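Local coordinates for protein 3',5'-nucleoside bisphosphate phosphatase (Chromobacterium violaceum, PDB 2YB1) that hydrolyses nucleoside 3',5'-bisphosphates to nucleoside 5'-phosphates and orthophosphate, using three manganese ions per subunit, at residues Asn61-Ser66 / Leu79-Ala84; His7-Thr12 / Leu36-Cys41; Asp175-Ile180 / Gln210-Gln215; Thr18-Ile23 / Leu45-Ala50. All blocks are in the same frame, centred on the assembly; numbering follows the deposited sequence.

Interactions 1 and 2 form the buried, metal-binding side of this set, while interactions 3 and 4 lie farther out, where a helix meets a helix-ending turn (3) or another helix (4), partly buried. Interactions 1 and 2 touch and share the manganese ion of chain C. E64 comes from strand 59-69 in the first, H7 and H9 from the loop after strand 4-5 in the second. Interaction 4 joins the helices that follow the two loops of interaction 2, so their segments alternate along the chain. Metal bonds and a carboxylate-backbone grip dominate interaction 2, and in interaction 4 a glutamate of one helix takes two bonds from the first turn of the other. Interaction 3 has no hydrogen bond across it and rests on one valine.

Interaction 1: Asn61-Ser66 / Leu79-Ala84; sequences NGVEVS and LGIDPA. With MN (manganese (II) ion), chain C; MN (manganese (II) ion), chain D.
The backbone oxygen of N61 is met by two successive residues: G80 N donates to N61 O at 2.8 Å, and the CA-H of L79 makes a weaker C-H...O contact, with L79 CA 3.6 Å from N61 O. The G80 bond arrives nearly along the C=O axis but is bent at the hydrogen, 138°. These contacts close the open end of the hairpin made by strands 59-69 and 72-79, where G62 and L79 form an antiparallel non-hydrogen-bonded pair. G80 then takes a positive phi of 76° and swings the chain out of the sheet.

That swing lays I81 against the partner strand, 59-69. Its CG1 is tucked between backbone N and carbonyl carbon (chi1 51°), which carries CD1 beside V63, and the two side chains cross at about a right angle with V63 CG1 3.9 Å from I81 CD1. The same CD1 also reaches the carbonyl of G62. Beyond it, N61 CB sits 3.1 Å from I81 O, and P83 lies alongside the N61 side chain, crossing it at about a right angle. L45 of helix 45-54 closes over N61 and P83, and L88 of helix 86-96 over I81.

Farther along the strand, E64 stretches to the metals with an extended chain. Its OE1 binds the manganese ion of chain C at 2.3 Å and its OE2 the manganese ion of chain D at 2.1 Å. H7, H9 and D248 share the first ion, H75 and H191 the second: a carboxylate bridge in the trinuclear manganese centre of this PHP-family phosphatase.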
# COMPACT_ATOMS: atom_id res chain seq x y z
N ASN A 61 -11.88 -6.26 0.21
CA ASN A 61 -10.92 -6.28 -0.89
C ASN A 61 -10.17 -4.96 -1.02
O ASN A 61 -10.80 -3.89 -1.03
CB ASN A 61 -11.64 -6.55 -2.22
CG ASN A 61 -12.22 -7.96 -2.30
OD1 ASN A 61 -13.30 -8.17 -2.86
ND2 ASN A 61 -11.49 -8.93 -1.76
N GLY A 62 -8.86 -5.01 -1.18
CA GLY A 62 -8.08 -3.78 -1.23
C GLY A 62 -6.93 -3.87 -2.22
O GLY A 62 -6.65 -4.94 -2.76
N VAL A 63 -6.31 -2.73 -2.50
CA VAL A 63 -5.13 -2.68 -3.35
C VAL A 63 -4.39 -1.37 -3.06
O VAL A 63 -4.98 -0.42 -2.57
CB VAL A 63 -5.54 -2.72 -4.84
CG1 VAL A 63 -6.26 -1.43 -5.22
CG2 VAL A 63 -4.32 -2.96 -5.75
N GLU A 64 -3.09 -1.34 -3.36
CA GLU A 64 -2.34 -0.09 -3.28
C GLU A 64 -1.73 0.25 -4.64
O GLU A 64 -0.82 -0.45 -5.12
CB GLU A 64 -1.25 -0.16 -2.20
CG GLU A 64 -0.52 1.17 -2.06
CD GLU A 64 0.45 1.21 -0.92
OE1 GLU A 64 0.90 0.14 -0.48
OE2 GLU A 64 0.73 2.33 -0.44
N VAL A 65 -2.20 1.34 -5.25
CA VAL A 65 -1.82 1.68 -6.62
C VAL A 65 -0.73 2.73 -6.70
O VAL A 65 -0.84 3.80 -6.09
CB VAL A 65 -3.03 2.23 -7.41
CG1 VAL A 65 -2.65 2.44 -8.91
CG2 VAL A 65 -4.24 1.30 -7.24
N SER A 66 0.33 2.42 -7.45
CA SER A 66 1.47 3.32 -7.65
C SER A 66 1.10 4.40 -8.66
O SER A 66 0.61 4.10 -9.75
CB SER A 66 2.68 2.54 -8.18
OG SER A 66 3.01 1.43 -7.35
N LEU A 79 -10.36 0.52 -1.61
CA LEU A 79 -11.00 -0.36 -0.62
C LEU A 79 -12.43 -0.67 -1.04
O LEU A 79 -13.15 0.23 -1.48
CB LEU A 79 -11.02 0.30 0.76
CG LEU A 79 -9.68 0.61 1.46
CD1 LEU A 79 -9.92 1.46 2.71
CD2 LEU A 79 -8.91 -0.68 1.81
N GLY A 80 -12.84 -1.93 -0.88
CA GLY A 80 -14.16 -2.34 -1.31
C GLY A 80 -14.26 -2.51 -2.83
O GLY A 80 -15.35 -2.47 -3.39
N ILE A 81 -13.11 -2.72 -3.48
CA ILE A 81 -13.06 -2.93 -4.93
C ILE A 81 -13.51 -4.34 -5.30
O ILE A 81 -13.34 -5.27 -4.51
CB ILE A 81 -11.62 -2.74 -5.48
CG1 ILE A 81 -10.64 -3.59 -4.67
CG2 ILE A 81 -11.22 -1.25 -5.47
CD1 ILE A 81 -9.32 -3.88 -5.35
N ASP A 82 -14.07 -4.48 -6.50
CA ASP A 82 -14.32 -5.78 -7.11
C ASP A 82 -13.11 -6.07 -7.98
O ASP A 82 -12.93 -5.45 -9.03
CB ASP A 82 -15.60 -5.73 -7.95
CG ASP A 82 -15.84 -7.00 -8.77
OD1 ASP A 82 -15.09 -7.99 -8.63
OD2 ASP A 82 -16.82 -7.01 -9.55
N PRO A 83 -12.26 -7.01 -7.55
CA PRO A 83 -11.00 -7.20 -8.29
C PRO A 83 -11.22 -7.80 -9.68
O PRO A 83 -10.32 -7.74 -10.52
CB PRO A 83 -10.22 -8.17 -7.39
CG PRO A 83 -11.26 -8.92 -6.65
CD PRO A 83 -12.37 -7.92 -6.40
N ALA A 84 -12.40 -8.36 -9.93
CA ALA A 84 -12.71 -8.92 -11.24
C ALA A 84 -13.13 -7.86 -12.26
O ALA A 84 -13.31 -8.17 -13.44
CB ALA A 84 -13.77 -10.00 -11.12
MN MN C . 1.74 -0.12 1.61
MN MN D . 2.67 3.02 0.04

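Interaction 2: His7-Thr12 / Leu36-Cys41; sequences HFHSRT and LTDHDC. With MN (manganese (II) ion), chain C; MN (manganese (II) ion), chain B.
S10 turns its OG between backbone N and carbonyl carbon (chi1 74°), while D38 swings its carboxylate beside its own backbone N (chi1 -84°), and the two groups meet as a matched pair. S10 N gives a nearly straight bond to the syn lone pair of D38 OD1, 2.9 Å. S10 OG donates to D38 OD2 at 2.7 Å, again on the syn side. Both oxygens are engaged, which should restrict rotation of the carboxylate, and S13 OG adds a further bond to OD1. S10 OG also accepts from T12 N, an ST turn that brings T12 CB against D38 OD2 and T12 CG2 against C41 SG.

The backbones are tied by T37 N to F8 O at 2.9 Å, and in return F8 N donates to T37 OG1 at 3.3 Å, a longer, bent bond. L36 CA lies over one face of the F8 ring, a CH-pi contact.

At the metal end H9 and H39 form an offset stack, centroids 4.2 Å apart and planes 26° from parallel, with H9 CE1 over the face of H39. T37 O rests on one face of the H9 ring and the manganese ion of chain B lies over the other. H39 NE2 binds that ion; H7 NE2, at 2.2 Å, and H9 NE2 bind the manganese ion of chain C. H7 ND1 is hydrogen-bonded to E218 OE2.

The two loops, which follow strands 4-5 and 33-36, sit between helix 19-27, whose V22 and I23 pack on F8, and strand 72-79, whose V77 and L79 touch T37.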
# COMPACT_ATOMS: atom_id res chain seq x y z
N HIS A 7 -4.67 -1.33 5.85
CA HIS A 7 -3.49 -1.32 4.97
C HIS A 7 -2.41 -2.32 5.40
O HIS A 7 -1.82 -2.16 6.46
CB HIS A 7 -2.93 0.10 4.96
CG HIS A 7 -1.88 0.36 3.93
ND1 HIS A 7 -1.75 1.59 3.31
CD2 HIS A 7 -0.90 -0.42 3.43
CE1 HIS A 7 -0.74 1.54 2.46
NE2 HIS A 7 -0.21 0.33 2.51
N PHE A 8 -2.10 -3.31 4.56
CA PHE A 8 -0.96 -4.21 4.81
C PHE A 8 -0.67 -5.05 3.57
O PHE A 8 -1.47 -5.06 2.62
CB PHE A 8 -1.17 -5.10 6.06
CG PHE A 8 -2.49 -5.86 6.09
CD1 PHE A 8 -2.58 -7.14 5.54
CD2 PHE A 8 -3.61 -5.33 6.74
CE1 PHE A 8 -3.79 -7.85 5.56
CE2 PHE A 8 -4.82 -6.04 6.78
CZ PHE A 8 -4.91 -7.31 6.19
N HIS A 9 0.43 -5.80 3.61
CA HIS A 9 0.96 -6.48 2.43
C HIS A 9 1.21 -7.96 2.66
O HIS A 9 1.30 -8.41 3.80
CB HIS A 9 2.27 -5.82 1.98
CG HIS A 9 2.08 -4.41 1.53
ND1 HIS A 9 1.89 -4.08 0.21
CD2 HIS A 9 1.99 -3.26 2.23
CE1 HIS A 9 1.70 -2.77 0.11
NE2 HIS A 9 1.76 -2.25 1.32
N SER A 10 1.33 -8.70 1.56
CA SER A 10 1.59 -10.13 1.61
C SER A 10 2.64 -10.44 0.56
O SER A 10 3.08 -9.53 -0.15
CB SER A 10 0.31 -10.90 1.28
OG SER A 10 0.01 -10.83 -0.11
N ARG A 11 3.03 -11.71 0.46
CA ARG A 11 4.01 -12.13 -0.55
C ARG A 11 3.51 -11.93 -1.98
O ARG A 11 4.29 -12.02 -2.93
CB ARG A 11 4.45 -13.58 -0.31
CG ARG A 11 5.20 -13.78 1.00
CD ARG A 11 5.73 -15.21 1.14
NE ARG A 11 6.93 -15.39 0.34
CZ ARG A 11 8.15 -15.02 0.73
NH1 ARG A 11 8.32 -14.46 1.93
NH2 ARG A 11 9.20 -15.21 -0.07
N THR A 12 2.22 -11.63 -2.14
CA THR A 12 1.71 -11.26 -3.46
C THR A 12 2.46 -10.04 -3.99
O THR A 12 2.75 -9.96 -5.19
CB THR A 12 0.19 -10.96 -3.47
OG1 THR A 12 -0.53 -12.14 -3.08
CG2 THR A 12 -0.27 -10.54 -4.88
N LEU A 36 -6.55 -6.33 2.88
CA LEU A 36 -5.23 -6.59 2.30
C LEU A 36 -5.04 -5.64 1.11
O LEU A 36 -5.91 -5.56 0.24
CB LEU A 36 -5.09 -8.05 1.85
CG LEU A 36 -3.82 -8.46 1.09
CD1 LEU A 36 -2.57 -8.19 1.93
CD2 LEU A 36 -3.87 -9.92 0.64
N THR A 37 -3.97 -4.85 1.12
CA THR A 37 -3.75 -3.95 -0.00
C THR A 37 -2.36 -4.13 -0.55
O THR A 37 -1.45 -3.34 -0.26
CB THR A 37 -3.90 -2.49 0.52
OG1 THR A 37 -2.97 -2.28 1.59
CG2 THR A 37 -5.28 -2.27 1.10
N ASP A 38 -2.23 -5.06 -1.49
CA ASP A 38 -0.93 -5.31 -2.11
C ASP A 38 -0.70 -4.30 -3.21
O ASP A 38 -1.66 -3.76 -3.78
CB ASP A 38 -0.86 -6.74 -2.65
CG ASP A 38 -0.46 -7.74 -1.57
OD1 ASP A 38 0.60 -7.54 -0.95
OD2 ASP A 38 -1.22 -8.70 -1.33
N HIS A 39 0.58 -4.03 -3.49
CA HIS A 39 0.95 -3.08 -4.54
C HIS A 39 0.52 -3.56 -5.92
O HIS A 39 0.88 -4.66 -6.33
CB HIS A 39 2.46 -2.91 -4.58
CG HIS A 39 3.04 -2.25 -3.36
ND1 HIS A 39 2.90 -0.90 -3.11
CD2 HIS A 39 3.79 -2.75 -2.35
CE1 HIS A 39 3.53 -0.60 -1.99
NE2 HIS A 39 4.08 -1.70 -1.51
N ASP A 40 -0.26 -2.73 -6.61
CA ASP A 40 -0.51 -2.87 -8.05
C ASP A 40 -0.98 -4.26 -8.45
O ASP A 40 -0.76 -4.70 -9.60
CB ASP A 40 0.76 -2.47 -8.82
CG ASP A 40 1.19 -1.05 -8.48
OD1 ASP A 40 0.29 -0.22 -8.27
OD2 ASP A 40 2.41 -0.76 -8.41
N CYS A 41 -1.59 -4.96 -7.50
CA CYS A 41 -1.96 -6.36 -7.69
C CYS A 41 -3.10 -6.76 -6.75
O CYS A 41 -3.13 -6.31 -5.61
CB CYS A 41 -0.73 -7.22 -7.40
SG CYS A 41 -0.95 -8.95 -7.84
MN MN C . 1.74 -0.12 1.61
MN MN B . 5.50 -1.78 0.19

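Interaction 3: Asp175-Ile180 / Gln210-Gln215; sequences DAVGWI and QAAGGQ
One methyl of V177, CG1, lies over the face of the peptide group joining G213 to G214, 3.4 Å from G213 C and 3.4 Å from G214 N. The same methyl also stands above the preceding peptide plane, that of A212 and G213, meeting the carbonyl oxygen from over the face. Both peptides belong to a Schellman motif that ends helix 199-211. G213 leaves the helix with a positive phi of 108°, and G213 N bonds back to Q210 O at 2.8 Å. The turn thereby offers flat backbone, bare of side chains at G213 and G214, to the neighbouring helix.

Another flat group belongs to helix 173-182 itself. The W179 indole is turned back along its own helix, D175 O over one face and 3.0 Å from W179 CG. The ring takes no part in the contact and packs on L88, S94 and I95 of helix 86-96.

The two helices precede neighbouring parallel strands, 186-189 and 216-221, in the sheet of this PHP domain, whose sequence family belongs to the TIM-barrel clan. V177 also touches A187 of strand 186-189, so it touches both that strand and the helix end. Next to it A176 and I180 turn to V65 of strand 59-69, and Q215 goes on to a backbone bond with Y242. No hydrogen bond crosses between the segments; the join is small, a methyl packed on backbone peptides with one apolar side-chain pair beside it.

V177 has CG1 anti to its backbone N (chi1 174°), which sends that methyl to the turn, 3.2 Å from A212 O, while V177 CB faces A212 CB at 4.1 Å.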
# COMPACT_ATOMS: atom_id res chain seq x y z
N ASP A 175 -6.26 7.97 -13.53
CA ASP A 175 -6.45 6.55 -13.82
C ASP A 175 -6.59 5.71 -12.55
O ASP A 175 -7.50 4.89 -12.45
CB ASP A 175 -5.33 6.01 -14.69
CG ASP A 175 -5.55 6.30 -16.17
OD1 ASP A 175 -6.69 6.68 -16.54
OD2 ASP A 175 -4.60 6.13 -16.95
N ALA A 176 -5.70 5.92 -11.58
CA ALA A 176 -5.74 5.10 -10.36
C ALA A 176 -7.07 5.24 -9.61
O ALA A 176 -7.69 4.23 -9.26
CB ALA A 176 -4.57 5.43 -9.44
N VAL A 177 -7.49 6.48 -9.37
CA VAL A 177 -8.76 6.74 -8.69
C VAL A 177 -9.96 6.20 -9.48
O VAL A 177 -10.84 5.56 -8.91
CB VAL A 177 -8.96 8.25 -8.40
CG1 VAL A 177 -10.34 8.49 -7.82
CG2 VAL A 177 -7.87 8.74 -7.44
N GLY A 178 -9.99 6.46 -10.79
CA GLY A 178 -11.08 6.00 -11.63
C GLY A 178 -11.20 4.49 -11.74
O GLY A 178 -12.31 3.95 -11.82
N TRP A 179 -10.07 3.80 -11.78
CA TRP A 179 -10.08 2.33 -11.78
C TRP A 179 -10.71 1.83 -10.48
O TRP A 179 -11.54 0.92 -10.46
CB TRP A 179 -8.66 1.77 -11.94
CG TRP A 179 -8.04 2.02 -13.30
CD1 TRP A 179 -8.70 2.21 -14.49
CD2 TRP A 179 -6.64 2.11 -13.60
NE1 TRP A 179 -7.80 2.41 -15.50
CE2 TRP A 179 -6.53 2.36 -14.99
CE3 TRP A 179 -5.48 2.00 -12.84
CZ2 TRP A 179 -5.30 2.49 -15.63
CZ3 TRP A 179 -4.25 2.13 -13.47
CH2 TRP A 179 -4.17 2.38 -14.86
N ILE A 180 -10.32 2.45 -9.37
CA ILE A 180 -10.82 2.05 -8.06
C ILE A 180 -12.31 2.29 -7.95
O ILE A 180 -13.05 1.40 -7.55
CB ILE A 180 -10.06 2.79 -6.95
CG1 ILE A 180 -8.63 2.24 -6.88
CG2 ILE A 180 -10.78 2.65 -5.60
CD1 ILE A 180 -7.66 3.16 -6.16
N GLN A 210 -9.62 14.57 -5.28
CA GLN A 210 -11.07 14.73 -5.28
C GLN A 210 -11.67 14.93 -6.67
O GLN A 210 -12.67 14.28 -7.01
CB GLN A 210 -11.47 15.86 -4.35
CG GLN A 210 -11.33 15.51 -2.88
CD GLN A 210 -11.89 16.59 -1.98
OE1 GLN A 210 -11.38 17.71 -1.95
NE2 GLN A 210 -12.95 16.26 -1.23
N ALA A 211 -11.08 15.82 -7.47
CA ALA A 211 -11.54 16.03 -8.84
C ALA A 211 -11.62 14.71 -9.61
O ALA A 211 -12.51 14.53 -10.45
CB ALA A 211 -10.64 17.04 -9.57
N ALA A 212 -10.70 13.80 -9.32
CA ALA A 212 -10.65 12.52 -10.02
C ALA A 212 -11.62 11.50 -9.43
O ALA A 212 -11.79 10.41 -9.97
CB ALA A 212 -9.22 11.97 -10.02
N GLY A 213 -12.28 11.87 -8.33
CA GLY A 213 -13.22 10.99 -7.65
C GLY A 213 -12.77 10.41 -6.31
O GLY A 213 -13.47 9.57 -5.76
N GLY A 214 -11.65 10.88 -5.78
CA GLY A 214 -11.12 10.42 -4.50
C GLY A 214 -11.85 10.90 -3.25
O GLY A 214 -12.18 12.08 -3.13
N GLN A 215 -12.19 9.96 -2.38
CA GLN A 215 -12.90 10.24 -1.13
C GLN A 215 -12.21 10.05 0.24
O GLN A 215 -12.81 10.35 1.26
CB GLN A 215 -14.24 9.49 -1.15
CG GLN A 215 -15.05 9.85 -2.39
CD GLN A 215 -16.09 8.80 -2.73
OE1 GLN A 215 -15.79 7.60 -2.84
NE2 GLN A 215 -17.33 9.26 -2.91

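Interaction 4: Thr18-Ile23 / Leu45-Ala50; sequences TPTEVI and LAEAAA
E47 reaches from helix 45-54 to the start of helix 19-27, and every atom of its side chain finds a neighbour there. CB lies 3.9 Å from P19 CB. CG, anti to the backbone N (chi1 179°), passes T20 OG1 at 3.3 Å, and the chain runs on extended to CD, which rests 3.6 Å from P19 CB. OE1 lies against the proline ring, 3.7 Å from P19 CG. OE2 accepts two bonds from T20: OG1 donates at 2.8 Å on the anti side, and the backbone N at 3.0 Å from well above the carboxylate plane, 44° out of it. A negative charge at this helix start would probably be stabilised by the helix dipole.

The same end carries a capping box within its own segment: T18 OG1 accepts from E21 N, while E21 OE1 accepts from T18 N. Deeper in, A48 CB meets both P19 CB and I23 CG1, the latter 3.9 Å away.

The short helical segments run in roughly the same direction, at 38°. Beneath them lie strand 33-36, with L34 under I23 and L36 under A48, and strand 59-69, whose F59 meets both residues.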
# COMPACT_ATOMS: atom_id res chain seq x y z
N THR A 18 2.50 -14.82 3.54
CA THR A 18 1.46 -15.13 2.58
C THR A 18 0.14 -14.48 3.02
O THR A 18 -0.02 -14.07 4.18
CB THR A 18 1.24 -16.65 2.43
OG1 THR A 18 0.72 -17.17 3.66
CG2 THR A 18 2.56 -17.35 2.08
N PRO A 19 -0.83 -14.37 2.10
CA PRO A 19 -2.13 -13.83 2.49
C PRO A 19 -2.71 -14.58 3.70
O PRO A 19 -3.24 -13.95 4.61
CB PRO A 19 -2.98 -14.04 1.22
CG PRO A 19 -1.94 -13.98 0.08
CD PRO A 19 -0.75 -14.71 0.66
N THR A 20 -2.61 -15.91 3.72
CA THR A 20 -3.12 -16.67 4.86
C THR A 20 -2.36 -16.32 6.14
O THR A 20 -2.95 -16.06 7.19
CB THR A 20 -3.12 -18.19 4.61
OG1 THR A 20 -4.09 -18.50 3.61
CG2 THR A 20 -3.50 -18.95 5.88
N GLU A 21 -1.03 -16.27 6.04
CA GLU A 21 -0.20 -16.01 7.22
C GLU A 21 -0.43 -14.62 7.81
O GLU A 21 -0.46 -14.47 9.03
CB GLU A 21 1.28 -16.18 6.88
CG GLU A 21 1.69 -17.62 6.62
CD GLU A 21 3.11 -17.73 6.08
OE1 GLU A 21 3.65 -16.72 5.60
OE2 GLU A 21 3.67 -18.83 6.14
N VAL A 22 -0.58 -13.62 6.95
CA VAL A 22 -0.72 -12.24 7.44
C VAL A 22 -2.09 -12.03 8.09
O VAL A 22 -2.21 -11.37 9.13
CB VAL A 22 -0.39 -11.18 6.34
CG1 VAL A 22 -1.49 -11.13 5.28
CG2 VAL A 22 -0.14 -9.77 6.97
N ILE A 23 -3.12 -12.64 7.51
CA ILE A 23 -4.46 -12.61 8.11
C ILE A 23 -4.47 -13.32 9.47
O ILE A 23 -5.04 -12.82 10.45
CB ILE A 23 -5.54 -13.24 7.18
CG1 ILE A 23 -5.71 -12.40 5.90
CG2 ILE A 23 -6.87 -13.41 7.91
CD1 ILE A 23 -6.18 -10.97 6.15
N LEU A 45 -6.11 -11.50 -2.77
CA LEU A 45 -7.40 -11.19 -2.14
C LEU A 45 -8.31 -12.41 -1.87
O LEU A 45 -8.90 -12.50 -0.79
CB LEU A 45 -8.17 -10.11 -2.93
CG LEU A 45 -7.48 -8.75 -3.01
CD1 LEU A 45 -8.37 -7.73 -3.74
CD2 LEU A 45 -7.10 -8.25 -1.59
N ALA A 46 -8.43 -13.33 -2.83
CA ALA A 46 -9.30 -14.50 -2.63
C ALA A 46 -8.82 -15.34 -1.45
O ALA A 46 -9.63 -15.79 -0.62
CB ALA A 46 -9.34 -15.37 -3.89
N GLU A 47 -7.52 -15.55 -1.37
CA GLU A 47 -6.94 -16.30 -0.25
C GLU A 47 -7.12 -15.55 1.08
O GLU A 47 -7.52 -16.15 2.09
CB GLU A 47 -5.45 -16.57 -0.50
CG GLU A 47 -4.78 -17.32 0.65
CD GLU A 47 -3.29 -17.54 0.41
OE1 GLU A 47 -2.85 -17.49 -0.76
OE2 GLU A 47 -2.57 -17.76 1.40
N ALA A 48 -6.82 -14.26 1.08
CA ALA A 48 -6.98 -13.45 2.29
C ALA A 48 -8.44 -13.48 2.76
O ALA A 48 -8.70 -13.61 3.95
CB ALA A 48 -6.52 -12.00 2.06
N ALA A 49 -9.37 -13.34 1.83
CA ALA A 49 -10.80 -13.36 2.16
C ALA A 49 -11.21 -14.68 2.82
O ALA A 49 -11.94 -14.70 3.81
CB ALA A 49 -11.66 -13.08 0.91
N ALA A 50 -10.75 -15.78 2.26
CA ALA A 50 -11.06 -17.09 2.81
C ALA A 50 -10.47 -17.25 4.21
O ALA A 50 -11.11 -17.81 5.12
CB ALA A 50 -10.56 -18.20 1.88